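PDB 5NNP: N-terminal acetyltransferase-like protein from Chaetomium thermophilum, which probably serves as the TPR-repeat auxiliary subunit of an N-terminal acetyltransferase A complex, supporting acetyl transfer to the N-termini of proteins. Local coordinates for residues Ser368-Tyr382 against Tyr396-Phe410. Residues are numbered along the deposited sequence; the frame is centred on the assembly and turned at random.
Sequences SKGKGAALYYLAQHY and YVEKAIELDPKNVDF
Tyr396 lays its ring across helix 369-381, where Leu378 CB sits over the middle of one face, 3.6 Å from the ring centroid, in a CH-pi contact. Leu378 CD1 reaches on to Tyr396 CE1, while Leu375 CD2 comes up at the ring edge. The Tyr396 side chain leaves with CG beside its own backbone N (chi1 -78°), which carries the ring over Leu378 and alongside Tyr382; those two tyrosine rings are nearly parallel but slid apart, with little overlap. Small residues let the backbones close in: CA atoms are 4.9 Å apart between Ala379 and Tyr396 and 5.3 Å between Gly372 and Ala400. Leu375 CB packs on Ala400 CB. Helix 369-381 and segment 396-403 of helix 390-403 run roughly antiparallel, axes 8.1 Å apart at closest approach, as the hairpin of a predicted TPR repeat. The start of helix 408-421 packs against this hairpin. Its Phe410 ring lies between Asn407 CG and Ala400 CB on opposite faces and meets the Tyr376 ring obliquely, planes at 32°. Asn407 caps this helix by accepting from Phe410 N, and its ND2 donates to Asp404 OD2. Tyr376 OH is hydrogen-bonded to Thr413, and Asp409 forms a salt bridge with a basic side chain of another protein chain. The Leu403 end is more solvent-exposed yet closely packed, CD1 against Ser368 OG and CD2 3.4 Å from Gly372 N. On the exposed flank beside Leu375, Lys399 CB lies 4.0 Å from Leu375 CD1 and the chain leads away.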
loop_
_atom_site.group_PDB
_atom_site.type_symbol
_atom_site.label_atom_id
_atom_site.label_comp_id
_atom_site.label_asym_id
_atom_site.label_seq_id
_atom_site.Cartn_x
_atom_site.Cartn_y
_atom_site.Cartn_z
ATOM N N SER A 368 -3.939 -32.550 -25.614
ATOM C CA SER A 368 -5.355 -32.481 -25.312
ATOM C C SER A 368 -5.632 -31.281 -24.405
ATOM O O SER A 368 -6.621 -31.261 -23.677
ATOM C CB SER A 368 -5.813 -33.770 -24.644
ATOM O OG SER A 368 -4.954 -34.078 -23.560
ATOM N N LYS A 369 -4.761 -30.278 -24.454
ATOM C CA LYS A 369 -4.874 -29.158 -23.517
ATOM C C LYS A 369 -6.142 -28.343 -23.734
ATOM O O LYS A 369 -6.738 -27.896 -22.766
ATOM C CB LYS A 369 -3.646 -28.242 -23.583
ATOM C CG LYS A 369 -3.321 -27.665 -24.942
ATOM C CD LYS A 369 -2.237 -26.600 -24.836
ATOM C CE LYS A 369 -1.423 -26.475 -26.113
ATOM N NZ LYS A 369 -0.514 -27.660 -26.313
ATOM N N GLY A 370 -6.549 -28.163 -24.991
ATOM C CA GLY A 370 -7.804 -27.517 -25.316
ATOM C C GLY A 370 -8.987 -28.111 -24.570
ATOM O O GLY A 370 -9.789 -27.376 -23.988
ATOM N N LYS A 371 -9.090 -29.437 -24.565
ATOM C CA LYS A 371 -10.214 -30.114 -23.922
ATOM C C LYS A 371 -10.187 -29.952 -22.411
ATOM O O LYS A 371 -11.223 -29.753 -21.779
ATOM C CB LYS A 371 -10.228 -31.604 -24.267
ATOM C CG LYS A 371 -11.283 -32.380 -23.497
ATOM C CD LYS A 371 -11.574 -33.732 -24.136
ATOM C CE LYS A 371 -12.793 -34.399 -23.495
ATOM N NZ LYS A 371 -13.184 -35.670 -24.162
ATOM N N GLY A 372 -8.993 -30.058 -21.836
ATOM C CA GLY A 372 -8.812 -29.777 -20.423
ATOM C C GLY A 372 -9.235 -28.356 -20.098
ATOM O O GLY A 372 -9.942 -28.115 -19.122
ATOM N N ALA A 373 -8.833 -27.413 -20.946
ATOM C CA ALA A 373 -9.072 -25.997 -20.683
ATOM C C ALA A 373 -10.571 -25.650 -20.704
ATOM O O ALA A 373 -11.034 -24.852 -19.893
ATOM C CB ALA A 373 -8.284 -25.120 -21.690
ATOM N N ALA A 374 -11.328 -26.258 -21.610
ATOM C CA ALA A 374 -12.774 -26.046 -21.651
ATOM C C ALA A 374 -13.465 -26.729 -20.478
ATOM O O ALA A 374 -14.378 -26.169 -19.887
ATOM C CB ALA A 374 -13.357 -26.549 -22.967
ATOM N N LEU A 375 -13.048 -27.944 -20.143
ATOM C CA LEU A 375 -13.670 -28.645 -19.026
ATOM C C LEU A 375 -13.383 -27.871 -17.741
ATOM O O LEU A 375 -14.246 -27.726 -16.877
ATOM C CB LEU A 375 -13.172 -30.096 -18.923
ATOM C CG LEU A 375 -13.610 -31.092 -20.012
ATOM C CD1 LEU A 375 -12.867 -32.408 -19.849
ATOM C CD2 LEU A 375 -15.122 -31.345 -19.992
ATOM N N TYR A 376 -12.164 -27.359 -17.633
ATOM C CA TYR A 376 -11.766 -26.558 -16.479
ATOM C C TYR A 376 -12.528 -25.242 -16.398
ATOM O O TYR A 376 -12.820 -24.758 -15.299
ATOM C CB TYR A 376 -10.268 -26.270 -16.520
ATOM C CG TYR A 376 -9.767 -25.537 -15.303
ATOM C CD1 TYR A 376 -9.882 -26.095 -14.040
ATOM C CD2 TYR A 376 -9.165 -24.295 -15.415
ATOM C CE1 TYR A 376 -9.416 -25.431 -12.922
ATOM C CE2 TYR A 376 -8.702 -23.623 -14.301
ATOM C CZ TYR A 376 -8.830 -24.197 -13.059
ATOM O OH TYR A 376 -8.369 -23.534 -11.949
ATOM N N TYR A 377 -12.831 -24.652 -17.556
ATOM C CA TYR A 377 -13.613 -23.417 -17.584
ATOM C C TYR A 377 -15.007 -23.703 -17.049
ATOM O O TYR A 377 -15.571 -22.927 -16.267
ATOM C CB TYR A 377 -13.711 -22.822 -18.991
ATOM C CG TYR A 377 -14.487 -21.515 -19.033
ATOM C CD1 TYR A 377 -15.886 -21.501 -19.049
ATOM C CD2 TYR A 377 -13.826 -20.296 -19.056
ATOM C CE1 TYR A 377 -16.589 -20.306 -19.088
ATOM C CE2 TYR A 377 -14.515 -19.106 -19.094
ATOM C CZ TYR A 377 -15.895 -19.113 -19.108
ATOM O OH TYR A 377 -16.571 -17.909 -19.149
ATOM N N LEU A 378 -15.566 -24.820 -17.490
ATOM C CA LEU A 378 -16.905 -25.176 -17.078
ATOM C C LEU A 378 -16.932 -25.502 -15.586
ATOM O O LEU A 378 -17.916 -25.218 -14.902
ATOM C CB LEU A 378 -17.423 -26.341 -17.908
ATOM C CG LEU A 378 -17.852 -25.939 -19.316
ATOM C CD1 LEU A 378 -17.900 -27.142 -20.240
ATOM C CD2 LEU A 378 -19.198 -25.229 -19.261
ATOM N N ALA A 379 -15.842 -26.075 -15.079
ATOM C CA ALA A 379 -15.768 -26.437 -13.667
ATOM C C ALA A 379 -15.874 -25.180 -12.834
ATOM O O ALA A 379 -16.595 -25.126 -11.836
ATOM C CB ALA A 379 -14.486 -27.161 -13.363
ATOM N N GLN A 380 -15.161 -24.157 -13.275
ATOM C CA GLN A 380 -15.119 -22.904 -12.557
ATOM C C GLN A 380 -16.405 -22.114 -12.719
ATOM O O GLN A 380 -16.859 -21.475 -11.775
ATOM C CB GLN A 380 -13.915 -22.089 -13.016
ATOM C CG GLN A 380 -12.648 -22.625 -12.419
ATOM C CD GLN A 380 -11.463 -21.806 -12.781
ATOM O OE1 GLN A 380 -11.090 -21.702 -13.954
ATOM N NE2 GLN A 380 -10.853 -21.202 -11.780
ATOM N N HIS A 381 -16.983 -22.168 -13.914
ATOM C CA HIS A 381 -18.267 -21.522 -14.178
ATOM C C HIS A 381 -19.291 -21.918 -13.124
ATOM O O HIS A 381 -19.904 -21.072 -12.482
ATOM C CB HIS A 381 -18.778 -21.897 -15.574
ATOM C CG HIS A 381 -20.086 -21.261 -15.943
ATOM N ND1 HIS A 381 -20.169 -20.093 -16.675
ATOM C CD2 HIS A 381 -21.364 -21.646 -15.703
ATOM C CE1 HIS A 381 -21.438 -19.781 -16.859
ATOM N NE2 HIS A 381 -22.183 -20.704 -16.277
ATOM N N TYR A 382 -19.454 -23.219 -12.944
ATOM C CA TYR A 382 -20.478 -23.735 -12.065
ATOM C C TYR A 382 -20.047 -23.760 -10.607
ATOM O O TYR A 382 -20.816 -24.139 -9.728
ATOM C CB TYR A 382 -20.884 -25.116 -12.542
ATOM C CG TYR A 382 -21.643 -25.030 -13.830
ATOM C CD1 TYR A 382 -22.956 -24.559 -13.852
ATOM C CD2 TYR A 382 -21.055 -25.391 -15.026
ATOM C CE1 TYR A 382 -23.665 -24.465 -15.032
ATOM C CE2 TYR A 382 -21.752 -25.303 -16.209
ATOM C CZ TYR A 382 -23.057 -24.836 -16.208
ATOM O OH TYR A 382 -23.749 -24.747 -17.391
ATOM N N TYR A 396 -17.485 -31.703 -13.871
ATOM C CA TYR A 396 -16.574 -31.120 -14.849
ATOM C C TYR A 396 -15.116 -31.170 -14.396
ATOM O O TYR A 396 -14.224 -31.440 -15.204
ATOM C CB TYR A 396 -16.953 -29.675 -15.159
ATOM C CG TYR A 396 -18.131 -29.520 -16.092
ATOM C CD1 TYR A 396 -18.068 -29.960 -17.405
ATOM C CD2 TYR A 396 -19.294 -28.911 -15.666
ATOM C CE1 TYR A 396 -19.151 -29.807 -18.264
ATOM C CE2 TYR A 396 -20.371 -28.758 -16.507
ATOM C CZ TYR A 396 -20.298 -29.204 -17.802
ATOM O OH TYR A 396 -21.376 -29.034 -18.636
ATOM N N VAL A 397 -14.864 -30.912 -13.116
ATOM C CA VAL A 397 -13.488 -30.937 -12.644
ATOM C C VAL A 397 -12.955 -32.367 -12.643
ATOM O O VAL A 397 -11.785 -32.593 -12.943
ATOM C CB VAL A 397 -13.334 -30.321 -11.237
ATOM C CG1 VAL A 397 -11.917 -30.471 -10.724
ATOM C CG2 VAL A 397 -13.704 -28.854 -11.271
ATOM N N GLU A 398 -13.809 -33.328 -12.315
ATOM C CA GLU A 398 -13.402 -34.729 -12.322
ATOM C C GLU A 398 -13.056 -35.225 -13.732
ATOM O O GLU A 398 -12.125 -36.021 -13.904
ATOM C CB GLU A 398 -14.497 -35.626 -11.719
ATOM C CG GLU A 398 -14.528 -35.654 -10.195
ATOM C CD GLU A 398 -13.220 -36.147 -9.571
ATOM O OE1 GLU A 398 -13.070 -36.012 -8.343
ATOM O OE2 GLU A 398 -12.342 -36.677 -10.293
ATOM N N LYS A 399 -13.805 -34.764 -14.729
ATOM C CA LYS A 399 -13.523 -35.132 -16.106
ATOM C C LYS A 399 -12.203 -34.525 -16.542
ATOM O O LYS A 399 -11.438 -35.144 -17.275
ATOM C CB LYS A 399 -14.646 -34.684 -17.041
ATOM C CG LYS A 399 -15.906 -35.531 -16.952
ATOM C CD LYS A 399 -16.724 -35.423 -18.213
ATOM C CE LYS A 399 -18.085 -36.093 -18.077
ATOM N NZ LYS A 399 -19.071 -35.189 -17.424
ATOM N N ALA A 400 -11.942 -33.311 -16.070
ATOM C CA ALA A 400 -10.685 -32.626 -16.322
ATOM C C ALA A 400 -9.507 -33.373 -15.684
ATOM O O ALA A 400 -8.478 -33.604 -16.326
ATOM C CB ALA A 400 -10.765 -31.204 -15.805
ATOM N N ILE A 401 -9.670 -33.760 -14.423
ATOM C CA ILE A 401 -8.650 -34.511 -13.703
ATOM C C ILE A 401 -8.440 -35.936 -14.261
ATOM O O ILE A 401 -7.328 -36.475 -14.207
ATOM C CB ILE A 401 -9.001 -34.581 -12.212
ATOM C CG1 ILE A 401 -8.969 -33.163 -11.621
ATOM C CG2 ILE A 401 -8.056 -35.515 -11.479
ATOM C CD1 ILE A 401 -9.377 -33.065 -10.170
ATOM N N GLU A 402 -9.491 -36.547 -14.804
ATOM C CA GLU A 402 -9.298 -37.762 -15.584
ATOM C C GLU A 402 -8.309 -37.516 -16.713
ATOM O O GLU A 402 -7.432 -38.328 -16.994
ATOM C CB GLU A 402 -10.598 -38.246 -16.197
ATOM C CG GLU A 402 -11.496 -39.001 -15.290
ATOM C CD GLU A 402 -12.521 -39.790 -16.069
ATOM O OE1 GLU A 402 -13.444 -40.350 -15.434
ATOM O OE2 GLU A 402 -12.394 -39.848 -17.316
ATOM N N LEU A 403 -8.483 -36.385 -17.379
ATOM C CA LEU A 403 -7.704 -36.093 -18.561
ATOM C C LEU A 403 -6.287 -35.673 -18.185
ATOM O O LEU A 403 -5.343 -35.945 -18.918
ATOM C CB LEU A 403 -8.403 -35.008 -19.380
ATOM C CG LEU A 403 -7.716 -34.478 -20.635
ATOM C CD1 LEU A 403 -7.461 -35.588 -21.643
ATOM C CD2 LEU A 403 -8.565 -33.371 -21.228
ATOM N N ASP A 404 -6.146 -35.025 -17.032
ATOM C CA ASP A 404 -4.876 -34.443 -16.619
ATOM C C ASP A 404 -4.756 -34.549 -15.093
ATOM O O ASP A 404 -5.080 -33.613 -14.374
ATOM C CB ASP A 404 -4.797 -32.986 -17.108
ATOM C CG ASP A 404 -3.401 -32.372 -16.980
ATOM O OD1 ASP A 404 -2.439 -33.077 -16.615
ATOM O OD2 ASP A 404 -3.270 -31.164 -17.264
ATOM N N PRO A 405 -4.310 -35.709 -14.602
ATOM C CA PRO A 405 -4.285 -36.090 -13.179
ATOM C C PRO A 405 -3.235 -35.371 -12.348
ATOM O O PRO A 405 -3.299 -35.414 -11.121
ATOM C CB PRO A 405 -3.961 -37.588 -13.215
ATOM C CG PRO A 405 -4.201 -38.016 -14.627
ATOM C CD PRO A 405 -3.933 -36.826 -15.480
ATOM N N LYS A 406 -2.260 -34.753 -12.996
ATOM C CA LYS A 406 -1.197 -34.093 -12.257
ATOM C C LYS A 406 -1.356 -32.594 -12.308
ATOM O O LYS A 406 -0.464 -31.856 -11.918
ATOM C CB LYS A 406 0.158 -34.489 -12.813
ATOM C CG LYS A 406 0.541 -35.927 -12.520
ATOM C CD LYS A 406 1.829 -36.265 -13.233
ATOM C CE LYS A 406 2.271 -37.680 -12.959
ATOM N NZ LYS A 406 3.561 -37.943 -13.649
ATOM N N ASN A 407 -2.507 -32.154 -12.796
ATOM C CA ASN A 407 -2.777 -30.734 -12.935
ATOM C C ASN A 407 -3.096 -30.075 -11.607
ATOM O O ASN A 407 -4.145 -30.331 -11.017
ATOM C CB ASN A 407 -3.935 -30.502 -13.894
ATOM C CG ASN A 407 -4.061 -29.056 -14.299
ATOM O OD1 ASN A 407 -4.274 -28.166 -13.462
ATOM N ND2 ASN A 407 -3.935 -28.809 -15.597
ATOM N N VAL A 408 -2.197 -29.206 -11.161
ATOM C CA VAL A 408 -2.364 -28.485 -9.902
ATOM C C VAL A 408 -3.646 -27.647 -9.864
ATOM O O VAL A 408 -4.392 -27.693 -8.884
ATOM C CB VAL A 408 -1.150 -27.563 -9.626
ATOM C CG1 VAL A 408 -1.411 -26.673 -8.436
ATOM C CG2 VAL A 408 0.121 -28.402 -9.411
ATOM N N ASP A 409 -3.906 -26.881 -10.918
ATOM C CA ASP A 409 -5.076 -25.995 -10.934
ATOM C C ASP A 409 -6.379 -26.758 -10.926
ATOM O O ASP A 409 -7.370 -26.319 -10.349
ATOM C CB ASP A 409 -5.052 -25.089 -12.150
ATOM C CG ASP A 409 -3.910 -24.131 -12.122
ATOM O OD1 ASP A 409 -3.683 -23.531 -11.054
ATOM O OD2 ASP A 409 -3.234 -23.993 -13.164
ATOM N N PHE A 410 -6.388 -27.904 -11.585
ATOM C CA PHE A 410 -7.569 -28.750 -11.570
ATOM C C PHE A 410 -7.901 -29.149 -10.129
ATOM O O PHE A 410 -9.011 -28.916 -9.668
ATOM C CB PHE A 410 -7.363 -29.973 -12.466
ATOM C CG PHE A 410 -7.312 -29.646 -13.936
ATOM C CD1 PHE A 410 -7.404 -28.325 -14.376
ATOM C CD2 PHE A 410 -7.175 -30.652 -14.877
ATOM C CE1 PHE A 410 -7.354 -28.010 -15.727
ATOM C CE2 PHE A 410 -7.129 -30.352 -16.228
ATOM C CZ PHE A 410 -7.220 -29.023 -16.655
#